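PDB 1JL5: outer membrane protein YopM from Yersinia pestis, which probably acts as a secreted leucine-rich repeat effector that alters host cell physiology and promotes bacterial survival in host tissues. Local coordinates for residues P107-P110 / Q111-S115; D128-P131 / L132-Y135. All coordinates share one frame; numbering follows the deposited sequence.

Interaction 1 (P107-P110 / Q111-S115); sequences PELP and QSLKS
P110, L113 and Q111 have the most surface buried here, and the first two are joined directly: L113 N donates to P110 O over 2.9 Å, with an N-H...O angle of 161°. The approach to the carbonyl is strongly tilted, the donor standing 66° out of its plane, so the bond is straight at the hydrogen but not directed at a lone pair. Q111 and S112 occupy the two middle positions of the type I turn that this bond closes. The same fold of the chain lays L113 CB against P110 O (3.2 Å) and beside the proline ring, where its nearest atom is P110 CD at 4.3 Å.

L113 also meets L109, four residues back. Its CG is anti to the backbone N (chi1 -156°), which carries the CD2 methyl across to L109. There that one methyl lies within 4.0 Å of all four side-chain carbons of L109, coming nearest to CD1 at 3.6 Å. L96 of strand 95-97 touches both leucines, so the pair belongs to the apolar interior between successive coils. Q111 borders P110 as its neighbour in the turn; its side chain bends at chi2 toward the next coil, and NE2 stays 4.1 Å from L109 O, too far for a hydrogen bond.

S112 OG approaches P110 CB to 3.3 Å, but its polar partner is L93 O of the preceding coil. A proline-led turn delivering a buried leucine just ahead of a short parallel strand, here 115-117, is the pattern of the leucine-rich repeat solenoid.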
ATOM      1  N   PRO A 107      30.491 -15.548  24.739  1.00 31.00           N
ATOM      2  CA  PRO A 107      31.615 -15.879  25.610  1.00 31.17           C
ATOM      3  C   PRO A 107      31.022 -16.787  26.673  1.00 32.25           C
ATOM      4  O   PRO A 107      29.797 -16.870  26.802  1.00 30.98           O
ATOM      5  CB  PRO A 107      32.021 -14.521  26.169  1.00 30.52           C
ATOM      6  CG  PRO A 107      30.702 -13.799  26.242  1.00 30.50           C
ATOM      7  CD  PRO A 107      30.069 -14.149  24.921  1.00 29.95           C
ATOM      8  N   GLU A 108      31.869 -17.474  27.424  1.00 32.86           N
ATOM      9  CA  GLU A 108      31.363 -18.347  28.466  1.00 34.86           C
ATOM     10  C   GLU A 108      30.451 -17.519  29.358  1.00 33.17           C
ATOM     11  O   GLU A 108      30.777 -16.389  29.719  1.00 33.33           O
ATOM     12  CB  GLU A 108      32.512 -18.917  29.290  1.00 37.32           C
ATOM     13  CG  GLU A 108      32.049 -19.852  30.390  1.00 44.12           C
ATOM     14  CD  GLU A 108      33.198 -20.368  31.219  1.00 47.30           C
ATOM     15  OE1 GLU A 108      34.110 -20.991  30.635  1.00 49.94           O
ATOM     16  OE2 GLU A 108      33.192 -20.147  32.449  1.00 50.36           O
ATOM     17  N   LEU A 109      29.302 -18.073  29.712  1.00 31.93           N
ATOM     18  CA  LEU A 109      28.371 -17.343  30.551  1.00 32.58           C
ATOM     19  C   LEU A 109      28.577 -17.674  32.019  1.00 33.16           C
ATOM     20  O   LEU A 109      28.752 -18.833  32.388  1.00 34.01           O
ATOM     21  CB  LEU A 109      26.935 -17.653  30.124  1.00 32.55           C
ATOM     22  CG  LEU A 109      26.634 -17.329  28.655  1.00 31.20           C
ATOM     23  CD1 LEU A 109      25.192 -17.687  28.337  1.00 30.53           C
ATOM     24  CD2 LEU A 109      26.892 -15.852  28.390  1.00 29.76           C
ATOM     25  N   PRO A 110      28.572 -16.648  32.879  1.00 34.57           N
ATOM     26  CA  PRO A 110      28.759 -16.835  34.318  1.00 35.45           C
ATOM     27  C   PRO A 110      27.697 -17.762  34.894  1.00 37.29           C
ATOM     28  O   PRO A 110      26.565 -17.806  34.407  1.00 37.99           O
ATOM     29  CB  PRO A 110      28.622 -15.419  34.871  1.00 35.90           C
ATOM     30  CG  PRO A 110      29.071 -14.557  33.732  1.00 37.34           C
ATOM     31  CD  PRO A 110      28.420 -15.221  32.550  1.00 34.76           C
ATOM     32  N   GLN A 111      28.067 -18.499  35.935  1.00 37.40           N
ATOM     33  CA  GLN A 111      27.140 -19.405  36.593  1.00 36.82           C
ATOM     34  C   GLN A 111      26.111 -18.559  37.318  1.00 36.00           C
ATOM     35  O   GLN A 111      25.102 -19.061  37.809  1.00 38.12           O
ATOM     36  CB  GLN A 111      27.890 -20.280  37.593  1.00 38.33           C
ATOM     37  CG  GLN A 111      28.879 -21.214  36.941  1.00 39.34           C
ATOM     38  CD  GLN A 111      28.190 -22.246  36.084  1.00 40.89           C
ATOM     39  OE1 GLN A 111      27.479 -23.111  36.595  1.00 42.10           O
ATOM     40  NE2 GLN A 111      28.387 -22.160  34.772  1.00 41.49           N
ATOM     41  N   SER A 112      26.383 -17.264  37.382  1.00 34.11           N
ATOM     42  CA  SER A 112      25.496 -16.324  38.043  1.00 34.23           C
ATOM     43  C   SER A 112      24.488 -15.742  37.059  1.00 33.25           C
ATOM     44  O   SER A 112      23.575 -15.014  37.452  1.00 33.74           O
ATOM     45  CB  SER A 112      26.315 -15.190  38.642  1.00 33.64           C
ATOM     46  OG  SER A 112      27.080 -14.562  37.627  1.00 37.09           O
ATOM     47  N   LEU A 113      24.656 -16.057  35.779  1.00 31.85           N
ATOM     48  CA  LEU A 113      23.757 -15.522  34.768  1.00 31.28           C
ATOM     49  C   LEU A 113      22.328 -16.006  34.958  1.00 30.21           C
ATOM     50  O   LEU A 113      22.053 -17.207  34.975  1.00 29.26           O
ATOM     51  CB  LEU A 113      24.233 -15.892  33.361  1.00 29.56           C
ATOM     52  CG  LEU A 113      23.701 -14.920  32.302  1.00 30.20           C
ATOM     53  CD1 LEU A 113      24.356 -13.562  32.526  1.00 27.48           C
ATOM     54  CD2 LEU A 113      23.989 -15.431  30.899  1.00 28.48           C
ATOM     55  N   LYS A 114      21.420 -15.054  35.110  1.00 31.02           N
ATOM     56  CA  LYS A 114      20.013 -15.364  35.282  1.00 33.70           C
ATOM     57  C   LYS A 114      19.277 -14.948  34.022  1.00 33.47           C
ATOM     58  O   LYS A 114      18.248 -15.518  33.665  1.00 33.77           O
ATOM     59  CB  LYS A 114      19.440 -14.598  36.471  1.00 34.36           C
ATOM     60  CG  LYS A 114      19.935 -15.076  37.821  1.00 37.59           C
ATOM     61  CD  LYS A 114      19.313 -14.246  38.927  1.00 40.25           C
ATOM     62  CE  LYS A 114      19.661 -14.797  40.299  1.00 41.91           C
ATOM     63  NZ  LYS A 114      19.073 -13.940  41.365  1.00 44.04           N
ATOM     64  N   SER A 115      19.821 -13.952  33.342  1.00 33.00           N
ATOM     65  CA  SER A 115      19.186 -13.455  32.140  1.00 33.20           C
ATOM     66  C   SER A 115      20.151 -13.303  30.973  1.00 31.93           C
ATOM     67  O   SER A 115      21.161 -12.606  31.067  1.00 32.92           O
ATOM     68  CB  SER A 115      18.518 -12.116  32.439  1.00 33.00           C
ATOM     69  OG  SER A 115      17.848 -11.627  31.297  1.00 39.71           O
TER

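Interaction 2 (D128-P131 / L132-Y135); sequences DLPP and LLEY
The pyrrolidine ring of P130 offers one face to L133, whose CB lies over it at 4.1 Å from P130 CD. L133 CD2 comes to the same ring carbon, displaced toward that edge of the ring, while L109 of the preceding coil meets the CG-CD edge obliquely from the other side of the ring plane. The bond from P131 CA to CB heads away from the following residues, yet the ring still borders L132, with P131 CG and L132 CG 4.4 Å apart. L132 has its CG beside the backbone N (chi1 -52°), and this brings CD2 back to within 4.0 Å of P131 C.

The peptide carbonyl of P130 is the third flat group. L133 N donates to P130 O at 2.9 Å, nearly straight at the hydrogen (165°) yet 51° out of the carbonyl plane, and so closes a type I turn with P131 and L132 in its middle positions. In the leucine-rich repeat solenoid this turn leads the chain from the outer loop into strand 135-137, crossing from repeat LRR 3 to LRR 4.

Across the mouth of the turn, L129, just before it, meets its last residue L133 at an oblique angle. The contact converges on L133 CD2, which reaches L129 CD2 at 3.6 Å and lies close to the other methyl, CD1, as well. L116 of strand 115-117 packs against L133, and L149 against L129, placing the pair between neighbouring coils. A water molecule donates to P131 O (2.9 Å) and to L133 O (2.6 Å), bridging the second and last residues of the turn.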
ATOM      1  N   ASP A 128      25.575 -25.052  26.867  1.00 33.51           N
ATOM      2  CA  ASP A 128      24.591 -25.413  27.864  1.00 33.22           C
ATOM      3  C   ASP A 128      24.337 -24.182  28.702  1.00 32.99           C
ATOM      4  O   ASP A 128      25.262 -23.464  29.069  1.00 32.73           O
ATOM      5  CB  ASP A 128      25.095 -26.568  28.718  1.00 35.28           C
ATOM      6  CG  ASP A 128      25.334 -27.810  27.900  1.00 37.29           C
ATOM      7  OD1 ASP A 128      24.596 -28.002  26.912  1.00 39.26           O
ATOM      8  OD2 ASP A 128      26.245 -28.592  28.239  1.00 42.26           O
ATOM      9  N   LEU A 129      23.068 -23.933  28.983  1.00 32.80           N
ATOM     10  CA  LEU A 129      22.669 -22.760  29.736  1.00 33.07           C
ATOM     11  C   LEU A 129      23.234 -22.659  31.136  1.00 34.42           C
ATOM     12  O   LEU A 129      23.480 -23.666  31.801  1.00 34.51           O
ATOM     13  CB  LEU A 129      21.146 -22.695  29.823  1.00 31.20           C
ATOM     14  CG  LEU A 129      20.404 -22.751  28.490  1.00 31.13           C
ATOM     15  CD1 LEU A 129      18.910 -22.639  28.756  1.00 30.52           C
ATOM     16  CD2 LEU A 129      20.886 -21.622  27.577  1.00 29.11           C
ATOM     17  N   PRO A 130      23.461 -21.423  31.596  1.00 35.48           N
ATOM     18  CA  PRO A 130      23.987 -21.194  32.938  1.00 35.31           C
ATOM     19  C   PRO A 130      22.910 -21.794  33.838  1.00 36.21           C
ATOM     20  O   PRO A 130      21.718 -21.605  33.591  1.00 36.32           O
ATOM     21  CB  PRO A 130      24.039 -19.674  33.022  1.00 36.37           C
ATOM     22  CG  PRO A 130      24.271 -19.261  31.613  1.00 35.90           C
ATOM     23  CD  PRO A 130      23.347 -20.157  30.851  1.00 34.73           C
ATOM     24  N   PRO A 131      23.308 -22.519  34.891  1.00 36.81           N
ATOM     25  CA  PRO A 131      22.337 -23.141  35.796  1.00 35.14           C
ATOM     26  C   PRO A 131      21.230 -22.240  36.325  1.00 33.83           C
ATOM     27  O   PRO A 131      20.116 -22.695  36.562  1.00 34.75           O
ATOM     28  CB  PRO A 131      23.219 -23.693  36.913  1.00 35.48           C
ATOM     29  CG  PRO A 131      24.355 -22.719  36.948  1.00 35.94           C
ATOM     30  CD  PRO A 131      24.659 -22.547  35.480  1.00 36.31           C
ATOM     31  N   LEU A 132      21.528 -20.962  36.506  1.00 32.56           N
ATOM     32  CA  LEU A 132      20.541 -20.037  37.043  1.00 32.75           C
ATOM     33  C   LEU A 132      19.753 -19.271  35.987  1.00 31.67           C
ATOM     34  O   LEU A 132      18.970 -18.381  36.321  1.00 31.99           O
ATOM     35  CB  LEU A 132      21.228 -19.034  37.970  1.00 33.70           C
ATOM     36  CG  LEU A 132      22.110 -19.623  39.074  1.00 35.59           C
ATOM     37  CD1 LEU A 132      22.690 -18.487  39.902  1.00 34.99           C
ATOM     38  CD2 LEU A 132      21.294 -20.562  39.950  1.00 34.67           C
ATOM     39  N   LEU A 133      19.942 -19.610  34.718  1.00 29.79           N
ATOM     40  CA  LEU A 133      19.243 -18.892  33.671  1.00 28.92           C
ATOM     41  C   LEU A 133      17.733 -18.875  33.872  1.00 29.15           C
ATOM     42  O   LEU A 133      17.077 -19.915  33.942  1.00 28.53           O
ATOM     43  CB  LEU A 133      19.577 -19.472  32.296  1.00 28.81           C
ATOM     44  CG  LEU A 133      19.338 -18.442  31.185  1.00 28.01           C
ATOM     45  CD1 LEU A 133      20.271 -17.260  31.409  1.00 25.59           C
ATOM     46  CD2 LEU A 133      19.566 -19.062  29.818  1.00 27.72           C
ATOM     47  N   GLU A 134      17.194 -17.670  33.976  1.00 30.23           N
ATOM     48  CA  GLU A 134      15.770 -17.461  34.157  1.00 32.58           C
ATOM     49  C   GLU A 134      15.169 -16.975  32.848  1.00 31.83           C
ATOM     50  O   GLU A 134      14.033 -17.306  32.503  1.00 31.43           O
ATOM     51  CB  GLU A 134      15.532 -16.414  35.241  1.00 33.38           C
ATOM     52  CG  GLU A 134      15.796 -16.906  36.647  1.00 37.82           C
ATOM     53  CD  GLU A 134      15.786 -15.781  37.654  1.00 40.38           C
ATOM     54  OE1 GLU A 134      15.228 -14.707  37.342  1.00 41.13           O
ATOM     55  OE2 GLU A 134      16.332 -15.971  38.761  1.00 44.92           O
ATOM     56  N   TYR A 135      15.945 -16.182  32.125  1.00 30.88           N
ATOM     57  CA  TYR A 135      15.494 -15.631  30.862  1.00 30.47           C
ATOM     58  C   TYR A 135      16.480 -15.966  29.757  1.00 29.66           C
ATOM     59  O   TYR A 135      17.658 -15.609  29.823  1.00 28.09           O
ATOM     60  CB  TYR A 135      15.343 -14.115  30.993  1.00 34.18           C
ATOM     61  CG  TYR A 135      14.680 -13.437  29.815  1.00 39.55           C
ATOM     62  CD1 TYR A 135      15.225 -13.519  28.535  1.00 42.43           C
ATOM     63  CD2 TYR A 135      13.514 -12.692  29.986  1.00 41.77           C
ATOM     64  CE1 TYR A 135      14.627 -12.875  27.453  1.00 45.13           C
ATOM     65  CE2 TYR A 135      12.909 -12.043  28.912  1.00 44.37           C
ATOM     66  CZ  TYR A 135      13.472 -12.140  27.650  1.00 45.32           C
ATOM     67  OH  TYR A 135      12.878 -11.504  26.585  1.00 48.04           O
TER
HETATM   68  O   HOH W   1      17.705 -22.230  35.031  1.00 31.94           O

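In the fold
Interactions 1 and 2 are equivalent proline-led turns in consecutive coils of the solenoid, with centres about 7 Å apart and in series along the chain. They touch directly. K114 O lies 2.8 Å from Y135 N, a probable backbone hydrogen bond at the entry to the adjacent parallel strands 115-117 and 135-137 that the turns introduce. At the turns themselves the contact is packing: Q111 OE1 is 3.1 Å from P131 CD, and Q111 O is 3.2 Å from L132 CD1. Both contacts lie away from the annotated calcium sites, such as that of N246 and D266, much farther along the chain.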